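Local structure of exocyst complex component EXO70 (Saccharomyces cerevisiae, 2B1E) at residues I303-V314 with R412-L423; D398-N407 with R451-R461. The protein serves in the exocyst complex, which tethers secretory vesicles to sites of exocytosis, and plays a role in the assembly of that complex. All coordinates share one frame; numbering follows the deposited sequence.

Contact 1 of 2, residues I303-V314 with R412-L423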
loop_
_atom_site.group_PDB
_atom_site.type_symbol
_atom_site.label_atom_id
_atom_site.label_comp_id
_atom_site.label_asym_id
_atom_site.label_seq_id
_atom_site.Cartn_x
_atom_site.Cartn_y
_atom_site.Cartn_z
ATOM N N ILE A 303 2.950 -27.927 21.523
ATOM C CA ILE A 303 3.475 -28.076 20.173
ATOM C C ILE A 303 2.934 -29.392 19.646
ATOM O O ILE A 303 2.599 -30.275 20.428
ATOM C CB ILE A 303 5.025 -28.068 20.156
ATOM C CG1 ILE A 303 5.579 -28.992 21.238
ATOM C CG2 ILE A 303 5.534 -26.639 20.354
ATOM C CD1 ILE A 303 7.095 -28.894 21.412
ATOM N N PRO A 304 2.816 -29.534 18.319
ATOM C CA PRO A 304 2.296 -30.773 17.729
ATOM C C PRO A 304 3.188 -31.960 18.084
ATOM O O PRO A 304 4.421 -31.835 18.092
ATOM C CB PRO A 304 2.317 -30.481 16.230
ATOM C CG PRO A 304 2.238 -29.001 16.159
ATOM C CD PRO A 304 3.152 -28.564 17.266
ATOM N N SER A 305 2.568 -33.108 18.361
ATOM C CA SER A 305 3.323 -34.303 18.715
ATOM C C SER A 305 4.214 -34.755 17.561
ATOM O O SER A 305 5.263 -35.370 17.781
ATOM C CB SER A 305 2.383 -35.447 19.120
ATOM O OG SER A 305 1.615 -35.919 18.030
ATOM N N ASN A 306 3.809 -34.451 16.334
ATOM C CA ASN A 306 4.620 -34.839 15.188
ATOM C C ASN A 306 5.572 -33.712 14.805
ATOM O O ASN A 306 6.343 -33.835 13.854
ATOM C CB ASN A 306 3.740 -35.244 13.993
ATOM C CG ASN A 306 2.926 -34.090 13.428
ATOM O OD1 ASN A 306 2.888 -32.991 13.986
ATOM N ND2 ASN A 306 2.256 -34.347 12.305
ATOM N N ASN A 307 5.511 -32.614 15.557
ATOM C CA ASN A 307 6.391 -31.476 15.319
ATOM C C ASN A 307 6.278 -30.925 13.909
ATOM O O ASN A 307 7.282 -30.565 13.304
ATOM C CB ASN A 307 7.838 -31.894 15.574
ATOM C CG ASN A 307 8.065 -32.332 16.994
ATOM O OD1 ASN A 307 7.943 -31.537 17.916
ATOM N ND2 ASN A 307 8.391 -33.604 17.181
ATOM N N GLY A 308 5.056 -30.837 13.401
ATOM C CA GLY A 308 4.855 -30.342 12.052
ATOM C C GLY A 308 4.479 -28.879 11.936
ATOM O O GLY A 308 4.600 -28.107 12.895
ATOM N N VAL A 309 4.014 -28.507 10.745
ATOM C CA VAL A 309 3.606 -27.139 10.446
ATOM C C VAL A 309 2.440 -26.722 11.344
ATOM O O VAL A 309 1.504 -27.498 11.553
ATOM C CB VAL A 309 3.163 -27.005 8.965
ATOM C CG1 VAL A 309 2.812 -25.556 8.653
ATOM C CG2 VAL A 309 4.270 -27.482 8.043
ATOM N N THR A 310 2.498 -25.505 11.879
ATOM C CA THR A 310 1.424 -25.019 12.742
ATOM C C THR A 310 0.532 -24.043 11.990
ATOM O O THR A 310 0.894 -23.541 10.921
ATOM C CB THR A 310 1.955 -24.269 13.978
ATOM O OG1 THR A 310 2.548 -23.036 13.556
ATOM C CG2 THR A 310 2.990 -25.106 14.726
ATOM N N GLU A 311 -0.629 -23.758 12.568
ATOM C CA GLU A 311 -1.558 -22.828 11.952
ATOM C C GLU A 311 -0.976 -21.422 11.963
ATOM O O GLU A 311 -1.310 -20.604 11.111
ATOM C CB GLU A 311 -2.904 -22.878 12.679
ATOM C CG GLU A 311 -3.529 -24.278 12.652
ATOM C CD GLU A 311 -4.930 -24.331 13.245
ATOM O OE1 GLU A 311 -5.087 -24.019 14.449
ATOM O OE2 GLU A 311 -5.872 -24.692 12.500
ATOM N N ALA A 312 -0.099 -21.138 12.922
ATOM C CA ALA A 312 0.526 -19.821 12.997
ATOM C C ALA A 312 1.295 -19.622 11.698
ATOM O O ALA A 312 1.205 -18.581 11.057
ATOM C CB ALA A 312 1.484 -19.742 14.192
ATOM N N THR A 313 2.034 -20.648 11.305
ATOM C CA THR A 313 2.830 -20.602 10.087
ATOM C C THR A 313 1.930 -20.508 8.857
ATOM O O THR A 313 2.139 -19.654 7.995
ATOM C CB THR A 313 3.745 -21.846 10.003
ATOM O OG1 THR A 313 4.667 -21.813 11.102
ATOM C CG2 THR A 313 4.524 -21.872 8.696
ATOM N N VAL A 314 0.925 -21.376 8.784
ATOM C CA VAL A 314 -0.001 -21.356 7.658
ATOM C C VAL A 314 -0.584 -19.950 7.517
ATOM O O VAL A 314 -0.560 -19.371 6.438
ATOM C CB VAL A 314 -1.164 -22.363 7.853
ATOM C CG1 VAL A 314 -2.093 -22.325 6.644
ATOM C CG2 VAL A 314 -0.615 -23.768 8.039
ATOM N N ARG A 412 14.810 -31.633 18.922
ATOM C CA ARG A 412 13.381 -31.577 18.603
ATOM C C ARG A 412 12.907 -30.179 18.211
ATOM O O ARG A 412 12.129 -30.028 17.264
ATOM C CB ARG A 412 12.538 -32.071 19.788
ATOM C CG ARG A 412 11.042 -31.956 19.515
ATOM C CD ARG A 412 10.138 -32.409 20.657
ATOM N NE ARG A 412 8.739 -32.231 20.261
ATOM C CZ ARG A 412 7.686 -32.527 21.015
ATOM N NH1 ARG A 412 7.848 -33.027 22.235
ATOM N NH2 ARG A 412 6.464 -32.323 20.545
ATOM N N ILE A 413 13.348 -29.163 18.953
ATOM C CA ILE A 413 12.965 -27.795 18.646
ATOM C C ILE A 413 13.533 -27.430 17.273
ATOM O O ILE A 413 12.854 -26.797 16.455
ATOM C CB ILE A 413 13.480 -26.813 19.727
ATOM C CG1 ILE A 413 12.729 -27.058 21.041
ATOM C CG2 ILE A 413 13.309 -25.369 19.247
ATOM C CD1 ILE A 413 13.388 -26.416 22.293
ATOM N N GLY A 414 14.765 -27.852 17.008
ATOM C CA GLY A 414 15.360 -27.566 15.711
ATOM C C GLY A 414 14.528 -28.158 14.583
ATOM O O GLY A 414 14.274 -27.510 13.563
ATOM N N PHE A 415 14.097 -29.400 14.774
ATOM C CA PHE A 415 13.282 -30.107 13.785
ATOM C C PHE A 415 11.944 -29.385 13.595
ATOM O O PHE A 415 11.508 -29.130 12.467
ATOM C CB PHE A 415 13.047 -31.546 14.259
ATOM C CG PHE A 415 12.140 -32.345 13.357
ATOM C CD1 PHE A 415 12.592 -32.803 12.121
ATOM C CD2 PHE A 415 10.831 -32.628 13.741
ATOM C CE1 PHE A 415 11.750 -33.536 11.272
ATOM C CE2 PHE A 415 9.977 -33.365 12.900
ATOM C CZ PHE A 415 10.441 -33.818 11.661
ATOM N N PHE A 416 11.286 -29.070 14.706
ATOM C CA PHE A 416 10.005 -28.368 14.676
ATOM C C PHE A 416 10.096 -27.064 13.869
ATOM O O PHE A 416 9.282 -26.827 12.970
ATOM C CB PHE A 416 9.545 -28.110 16.122
ATOM C CG PHE A 416 8.312 -27.251 16.251
ATOM C CD1 PHE A 416 7.128 -27.577 15.577
ATOM C CD2 PHE A 416 8.325 -26.137 17.081
ATOM C CE1 PHE A 416 5.979 -26.801 15.733
ATOM C CE2 PHE A 416 7.179 -25.347 17.253
ATOM C CZ PHE A 416 6.002 -25.678 16.578
ATOM N N ILE A 417 11.094 -26.230 14.150
ATOM C CA ILE A 417 11.223 -24.970 13.419
ATOM C C ILE A 417 11.481 -25.218 11.926
ATOM O O ILE A 417 10.901 -24.548 11.063
ATOM C CB ILE A 417 12.364 -24.085 13.992
ATOM C CG1 ILE A 417 12.134 -23.829 15.488
ATOM C CG2 ILE A 417 12.409 -22.743 13.248
ATOM C CD1 ILE A 417 10.755 -23.213 15.817
ATOM N N LEU A 418 12.342 -26.181 11.615
ATOM C CA LEU A 418 12.633 -26.472 10.217
ATOM C C LEU A 418 11.408 -26.997 9.471
ATOM O O LEU A 418 11.220 -26.682 8.296
ATOM C CB LEU A 418 13.798 -27.456 10.106
ATOM C CG LEU A 418 15.167 -26.844 10.427
ATOM C CD1 LEU A 418 16.167 -27.948 10.625
ATOM C CD2 LEU A 418 15.617 -25.910 9.324
ATOM N N MET A 419 10.554 -27.774 10.133
ATOM C CA MET A 419 9.377 -28.276 9.431
ATOM C C MET A 419 8.487 -27.106 9.036
ATOM O O MET A 419 7.852 -27.121 7.977
ATOM C CB MET A 419 8.583 -29.279 10.285
ATOM C CG MET A 419 9.200 -30.687 10.358
ATOM S SD MET A 419 9.388 -31.536 8.746
ATOM C CE MET A 419 7.682 -31.941 8.404
ATOM N N ASN A 420 8.444 -26.084 9.882
ATOM C CA ASN A 420 7.637 -24.922 9.580
ATOM C C ASN A 420 8.327 -24.076 8.509
ATOM O O ASN A 420 7.686 -23.629 7.558
ATOM C CB ASN A 420 7.378 -24.101 10.853
ATOM C CG ASN A 420 6.355 -24.763 11.774
ATOM O OD1 ASN A 420 6.672 -25.684 12.533
ATOM N ND2 ASN A 420 5.121 -24.303 11.698
ATOM N N LEU A 421 9.632 -23.862 8.649
ATOM C CA LEU A 421 10.354 -23.077 7.656
ATOM C C LEU A 421 10.280 -23.736 6.279
ATOM O O LEU A 421 10.458 -23.068 5.265
ATOM C CB LEU A 421 11.815 -22.894 8.063
ATOM C CG LEU A 421 12.090 -21.913 9.208
ATOM C CD1 LEU A 421 13.575 -21.987 9.583
ATOM C CD2 LEU A 421 11.704 -20.491 8.792
ATOM N N THR A 422 10.028 -25.042 6.246
ATOM C CA THR A 422 9.918 -25.758 4.978
ATOM C C THR A 422 8.712 -25.226 4.209
ATOM O O THR A 422 8.799 -24.968 3.004
ATOM C CB THR A 422 9.767 -27.279 5.195
ATOM O OG1 THR A 422 11.043 -27.834 5.520
ATOM C CG2 THR A 422 9.232 -27.955 3.934
ATOM N N LEU A 423 7.586 -25.060 4.904
ATOM C CA LEU A 423 6.396 -24.521 4.258
ATOM C C LEU A 423 6.680 -23.059 3.918
ATOM O O LEU A 423 6.292 -22.578 2.851
ATOM C CB LEU A 423 5.167 -24.612 5.170
ATOM C CG LEU A 423 3.932 -23.903 4.593
ATOM C CD1 LEU A 423 3.565 -24.527 3.254
ATOM C CD2 LEU A 423 2.768 -24.001 5.555
HETATM O O HOH W 1 3.973 -32.236 21.824
#
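Asn307 and Arg412 meet at about a right angle, their amide and guanidinium planes 78° apart. Arg412 NE donates to Asn307 OD1 over 2.6 Å, nearly straight at 164°, on a lone pair in the carbonyl plane; NH2 adds a weak bond to the same oxygen. With CG anti to the backbone N (chi1 177°) and every later torsion extended, the arginine runs out from its helix to the turn. There NH2 also reaches Pro304 O, a weak bond of 3.2 Å, and a water held by Ile303 O, while Ile303 CD1 lies 3.5 Å above one guanidinium face. Replacing Arg412 by an alanine would probably leave Asn307 OD1 without its charged donor and the bridging water without its partner on the helix. Residues 303-310 belong to the linker between helices 268-299 and 311-323 in the all-helical C-terminal region of Exo70, and they lie along helix 410-429. A type I turn, Pro304 to Asn307, brings Asn307 to that helix, its CB 3.6 Å from the edge of the Phe415 ring at CD2. Phe416 packs against the linker before and after the turn: Ile303 CG2 lies 3.7 Å from CE2, and Thr310 CG2 meets the ring edge at CE1. A broad apolar ring suits these methyl groups. Asn307 O, at the ring edge and in its plane, is buried with no polar partner. Farther along, Val309 CG1 presses tightly on Leu423 CD2.

Contact 2 of 2, residues D398-N407 with R451-R461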
loop_
_atom_site.group_PDB
_atom_site.type_symbol
_atom_site.label_atom_id
_atom_site.label_comp_id
_atom_site.label_asym_id
_atom_site.label_seq_id
_atom_site.Cartn_x
_atom_site.Cartn_y
_atom_site.Cartn_z
ATOM N N ASP A 398 15.801 -19.393 25.921
ATOM C CA ASP A 398 17.031 -18.827 25.387
ATOM C C ASP A 398 17.002 -19.131 23.897
ATOM O O ASP A 398 17.600 -20.096 23.431
ATOM C CB ASP A 398 18.263 -19.454 26.051
ATOM C CG ASP A 398 19.565 -18.881 25.512
ATOM O OD1 ASP A 398 19.531 -17.759 24.961
ATOM O OD2 ASP A 398 20.619 -19.538 25.644
ATOM N N VAL A 399 16.275 -18.302 23.156
ATOM C CA VAL A 399 16.113 -18.486 21.722
ATOM C C VAL A 399 17.320 -18.049 20.911
ATOM O O VAL A 399 18.173 -17.293 21.391
ATOM C CB VAL A 399 14.879 -17.710 21.189
ATOM C CG1 VAL A 399 13.618 -18.162 21.924
ATOM C CG2 VAL A 399 15.095 -16.200 21.349
ATOM N N ALA A 400 17.367 -18.524 19.669
ATOM C CA ALA A 400 18.441 -18.194 18.746
ATOM C C ALA A 400 19.806 -18.512 19.323
ATOM O O ALA A 400 20.756 -17.756 19.138
ATOM C CB ALA A 400 18.368 -16.721 18.368
ATOM N N ASN A 401 19.909 -19.623 20.033
ATOM C CA ASN A 401 21.187 -20.006 20.604
ATOM C C ASN A 401 21.399 -21.506 20.498
ATOM O O ASN A 401 20.994 -22.262 21.372
ATOM C CB ASN A 401 21.278 -19.560 22.066
ATOM C CG ASN A 401 22.596 -19.951 22.709
ATOM O OD1 ASN A 401 23.542 -20.338 22.016
ATOM N ND2 ASN A 401 22.670 -19.841 24.035
ATOM N N PRO A 402 22.033 -21.958 19.403
ATOM C CA PRO A 402 22.330 -23.366 19.127
ATOM C C PRO A 402 23.272 -24.010 20.149
ATOM O O PRO A 402 23.393 -25.231 20.197
ATOM C CB PRO A 402 22.968 -23.322 17.738
ATOM C CG PRO A 402 22.331 -22.130 17.109
ATOM C CD PRO A 402 22.326 -21.121 18.225
ATOM N N ASN A 403 23.934 -23.186 20.959
ATOM C CA ASN A 403 24.883 -23.681 21.952
ATOM C C ASN A 403 24.386 -23.665 23.389
ATOM O O ASN A 403 25.162 -23.885 24.317
ATOM C CB ASN A 403 26.180 -22.872 21.876
ATOM C CG ASN A 403 26.753 -22.831 20.480
ATOM O OD1 ASN A 403 27.045 -23.867 19.888
ATOM N ND2 ASN A 403 26.908 -21.626 19.940
ATOM N N SER A 404 23.100 -23.400 23.580
ATOM C CA SER A 404 22.529 -23.370 24.920
ATOM C C SER A 404 22.577 -24.746 25.594
ATOM O O SER A 404 21.935 -25.693 25.128
ATOM C CB SER A 404 21.081 -22.890 24.853
ATOM O OG SER A 404 20.483 -22.974 26.123
ATOM N N SER A 405 23.328 -24.858 26.690
ATOM C CA SER A 405 23.416 -26.132 27.402
ATOM C C SER A 405 22.123 -26.309 28.191
ATOM O O SER A 405 21.663 -27.431 28.400
ATOM C CB SER A 405 24.616 -26.150 28.358
ATOM O OG SER A 405 24.438 -25.232 29.422
ATOM N N LYS A 406 21.550 -25.185 28.619
ATOM C CA LYS A 406 20.289 -25.161 29.364
ATOM C C LYS A 406 19.147 -25.703 28.513
ATOM O O LYS A 406 18.174 -26.232 29.028
ATOM C CB LYS A 406 19.946 -23.728 29.775
ATOM C CG LYS A 406 20.465 -23.311 31.134
ATOM C CD LYS A 406 19.566 -23.845 32.237
ATOM C CE LYS A 406 19.857 -23.173 33.574
ATOM N NZ LYS A 406 18.840 -23.569 34.592
ATOM N N ASN A 407 19.256 -25.544 27.203
ATOM C CA ASN A 407 18.214 -26.051 26.323
ATOM C C ASN A 407 18.489 -27.530 26.073
ATOM O O ASN A 407 19.367 -27.875 25.276
ATOM C CB ASN A 407 18.221 -25.288 25.004
ATOM C CG ASN A 407 17.031 -25.629 24.138
ATOM O OD1 ASN A 407 16.324 -26.607 24.394
ATOM N ND2 ASN A 407 16.806 -24.831 23.101
ATOM N N ARG A 451 20.630 -21.935 11.412
ATOM C CA ARG A 451 20.551 -21.840 12.871
ATOM C C ARG A 451 19.871 -23.083 13.424
ATOM O O ARG A 451 20.379 -23.712 14.353
ATOM C CB ARG A 451 19.752 -20.600 13.298
ATOM C CG ARG A 451 19.539 -20.474 14.809
ATOM C CD ARG A 451 18.379 -19.523 15.137
ATOM N NE ARG A 451 18.644 -18.150 14.705
ATOM C CZ ARG A 451 17.746 -17.170 14.740
ATOM N NH1 ARG A 451 16.518 -17.413 15.184
ATOM N NH2 ARG A 451 18.078 -15.942 14.350
ATOM N N TYR A 452 18.730 -23.450 12.840
ATOM C CA TYR A 452 17.991 -24.610 13.314
ATOM C C TYR A 452 18.565 -25.936 12.833
ATOM O O TYR A 452 18.312 -26.983 13.435
ATOM C CB TYR A 452 16.495 -24.432 12.989
ATOM C CG TYR A 452 15.946 -23.254 13.764
ATOM C CD1 TYR A 452 15.839 -23.310 15.156
ATOM C CD2 TYR A 452 15.688 -22.033 13.139
ATOM C CE1 TYR A 452 15.511 -22.183 15.905
ATOM C CE2 TYR A 452 15.353 -20.896 13.884
ATOM C CZ TYR A 452 15.272 -20.978 15.266
ATOM O OH TYR A 452 14.984 -19.849 16.016
ATOM N N ILE A 453 19.352 -25.901 11.761
ATOM C CA ILE A 453 20.022 -27.113 11.308
ATOM C C ILE A 453 21.037 -27.319 12.430
ATOM O O ILE A 453 21.239 -28.426 12.921
ATOM C CB ILE A 453 20.789 -26.894 9.982
ATOM C CG1 ILE A 453 19.807 -26.872 8.805
ATOM C CG2 ILE A 453 21.853 -27.979 9.806
ATOM C CD1 ILE A 453 20.373 -26.202 7.534
ATOM N N SER A 454 21.658 -26.217 12.846
ATOM C CA SER A 454 22.645 -26.259 13.917
ATOM C C SER A 454 22.022 -26.798 15.217
ATOM O O SER A 454 22.668 -27.544 15.954
ATOM C CB SER A 454 23.247 -24.863 14.133
ATOM O OG SER A 454 24.498 -24.970 14.793
ATOM N N TYR A 455 20.776 -26.425 15.503
ATOM C CA TYR A 455 20.095 -26.948 16.694
ATOM C C TYR A 455 20.068 -28.485 16.620
ATOM O O TYR A 455 20.334 -29.164 17.607
ATOM C CB TYR A 455 18.644 -26.442 16.777
ATOM C CG TYR A 455 18.443 -25.168 17.578
ATOM C CD1 TYR A 455 19.184 -24.026 17.300
ATOM C CD2 TYR A 455 17.477 -25.095 18.585
ATOM C CE1 TYR A 455 18.980 -22.849 17.988
ATOM C CE2 TYR A 455 17.258 -23.901 19.288
ATOM C CZ TYR A 455 18.021 -22.786 18.980
ATOM O OH TYR A 455 17.854 -21.600 19.667
ATOM N N MET A 456 19.754 -29.025 15.444
ATOM C CA MET A 456 19.681 -30.481 15.266
ATOM C C MET A 456 21.033 -31.190 15.316
ATOM O O MET A 456 21.108 -32.359 15.679
ATOM C CB MET A 456 18.985 -30.840 13.933
ATOM C CG MET A 456 17.484 -30.525 13.881
ATOM S SD MET A 456 16.603 -31.292 12.472
ATOM C CE MET A 456 17.504 -30.612 11.132
ATOM N N VAL A 457 22.095 -30.491 14.941
ATOM C CA VAL A 457 23.437 -31.074 14.949
ATOM C C VAL A 457 24.125 -30.923 16.310
ATOM O O VAL A 457 25.061 -31.667 16.627
ATOM C CB VAL A 457 24.320 -30.403 13.849
ATOM C CG1 VAL A 457 25.757 -30.890 13.933
ATOM C CG2 VAL A 457 23.759 -30.719 12.472
ATOM N N SER A 458 23.638 -29.984 17.123
ATOM C CA SER A 458 24.240 -29.694 18.421
ATOM C C SER A 458 24.480 -30.859 19.366
ATOM O O SER A 458 25.545 -30.952 19.974
ATOM C CB SER A 458 23.436 -28.626 19.161
ATOM O OG SER A 458 24.121 -28.262 20.354
ATOM N N ASP A 459 23.491 -31.737 19.509
ATOM C CA ASP A 459 23.630 -32.884 20.398
ATOM C C ASP A 459 24.748 -33.804 19.918
ATOM O O ASP A 459 25.424 -34.453 20.719
ATOM C CB ASP A 459 22.299 -33.642 20.497
ATOM C CG ASP A 459 21.234 -32.873 21.300
ATOM O OD1 ASP A 459 21.406 -31.655 21.545
ATOM O OD2 ASP A 459 20.207 -33.486 21.677
ATOM N N TRP A 460 24.946 -33.868 18.606
ATOM C CA TRP A 460 26.004 -34.699 18.065
ATOM C C TRP A 460 27.362 -34.062 18.395
ATOM O O TRP A 460 28.349 -34.773 18.595
ATOM C CB TRP A 460 25.859 -34.862 16.543
ATOM C CG TRP A 460 24.668 -35.653 16.124
ATOM C CD1 TRP A 460 23.432 -35.164 15.788
ATOM C CD2 TRP A 460 24.583 -37.079 16.000
ATOM N NE1 TRP A 460 22.587 -36.194 15.461
ATOM C CE2 TRP A 460 23.265 -37.382 15.583
ATOM C CE3 TRP A 460 25.492 -38.131 16.199
ATOM C CZ2 TRP A 460 22.832 -38.696 15.362
ATOM C CZ3 TRP A 460 25.061 -39.437 15.978
ATOM C CH2 TRP A 460 23.743 -39.708 15.564
ATOM N N ARG A 461 27.409 -32.731 18.453
ATOM C CA ARG A 461 28.660 -32.047 18.783
ATOM C C ARG A 461 29.047 -32.388 20.223
ATOM O O ARG A 461 30.234 -32.585 20.525
ATOM C CB ARG A 461 28.523 -30.525 18.619
ATOM C CG ARG A 461 28.344 -30.062 17.174
ATOM C CD ARG A 461 28.456 -28.535 17.044
ATOM N NE ARG A 461 27.245 -27.825 17.456
ATOM C CZ ARG A 461 26.326 -27.358 16.614
ATOM N NH1 ARG A 461 26.470 -27.522 15.306
ATOM N NH2 ARG A 461 25.264 -26.718 17.076
HETATM O O HOH W 2 26.055 -26.277 19.556
HETATM O O HOH W 3 19.638 -30.337 23.330
#
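Pro402 sits against Tyr455 in a loop-on-helix contact, where the linker from helix 364-391 to helix 410-429 packs against helix 440-473 in the helical C-terminal region of Exo70. A type I turn from Asn401 to Ser404 shapes this linker, and an Asx turn, Asn403 N to Asn401 OD1, reinforces it. Proline suits the second position of such a turn, since its ring fixes phi near the required value. The van der Waals packing centres on that ring: it crosses the tyrosine at about a right angle, Pro402 CG 3.5 Å from Tyr455 CE1, and Pro402 CB lies 3.9 Å from Ser454 CB. Beside it, the small methyl of Ala400 stands over the centre of the Arg451 guanidinium, 3.7 Å above the plane.

Among the polar contacts, Asn401 N donates to Tyr455 OH over 2.9 Å at 153°. The same hydroxyl bonds Glu384 of helix 364-391, so a tyrosine, apolar along its ring and polar at its end, serves both the proline and the backbone. The arginine chain, bent at chi3 (-64°), lets Arg451 NH1 donate a hydrogen bond, in the guanidinium plane, to Tyr452 OH, which also bonds Glu384; this helps hold the flat group against the alanine. Toward Asn403, a water links loop and helix: it donates to Asn403 OD1 and accepts from Ser458 OG and, at 2.6 Å, from Arg461 NH2.

The segments of contacts 1 and 2 alternate along the chain, and their centres lie about 16 Å apart. Both set a linker, in contact 1 with the first turn of helix 311-323, against a helix, and those helices, 410-429 and 440-473, pack directly on each other: Gly414 CA comes within 3.6 Å of Tyr455 CB, the glycine allowing a close approach, and Ile417 CG2 lies 3.4 Å from Tyr452 CD2. The loop of contact 2 also reaches the helix of contact 1, with Asn407 OD1 3.6 Å from Ile413 CD1. Helix 364-391 touches both contacts: Leu379 and Leu383 meet Thr313, and Glu384, a partner of contact 2, also touches Ile413 of contact 1.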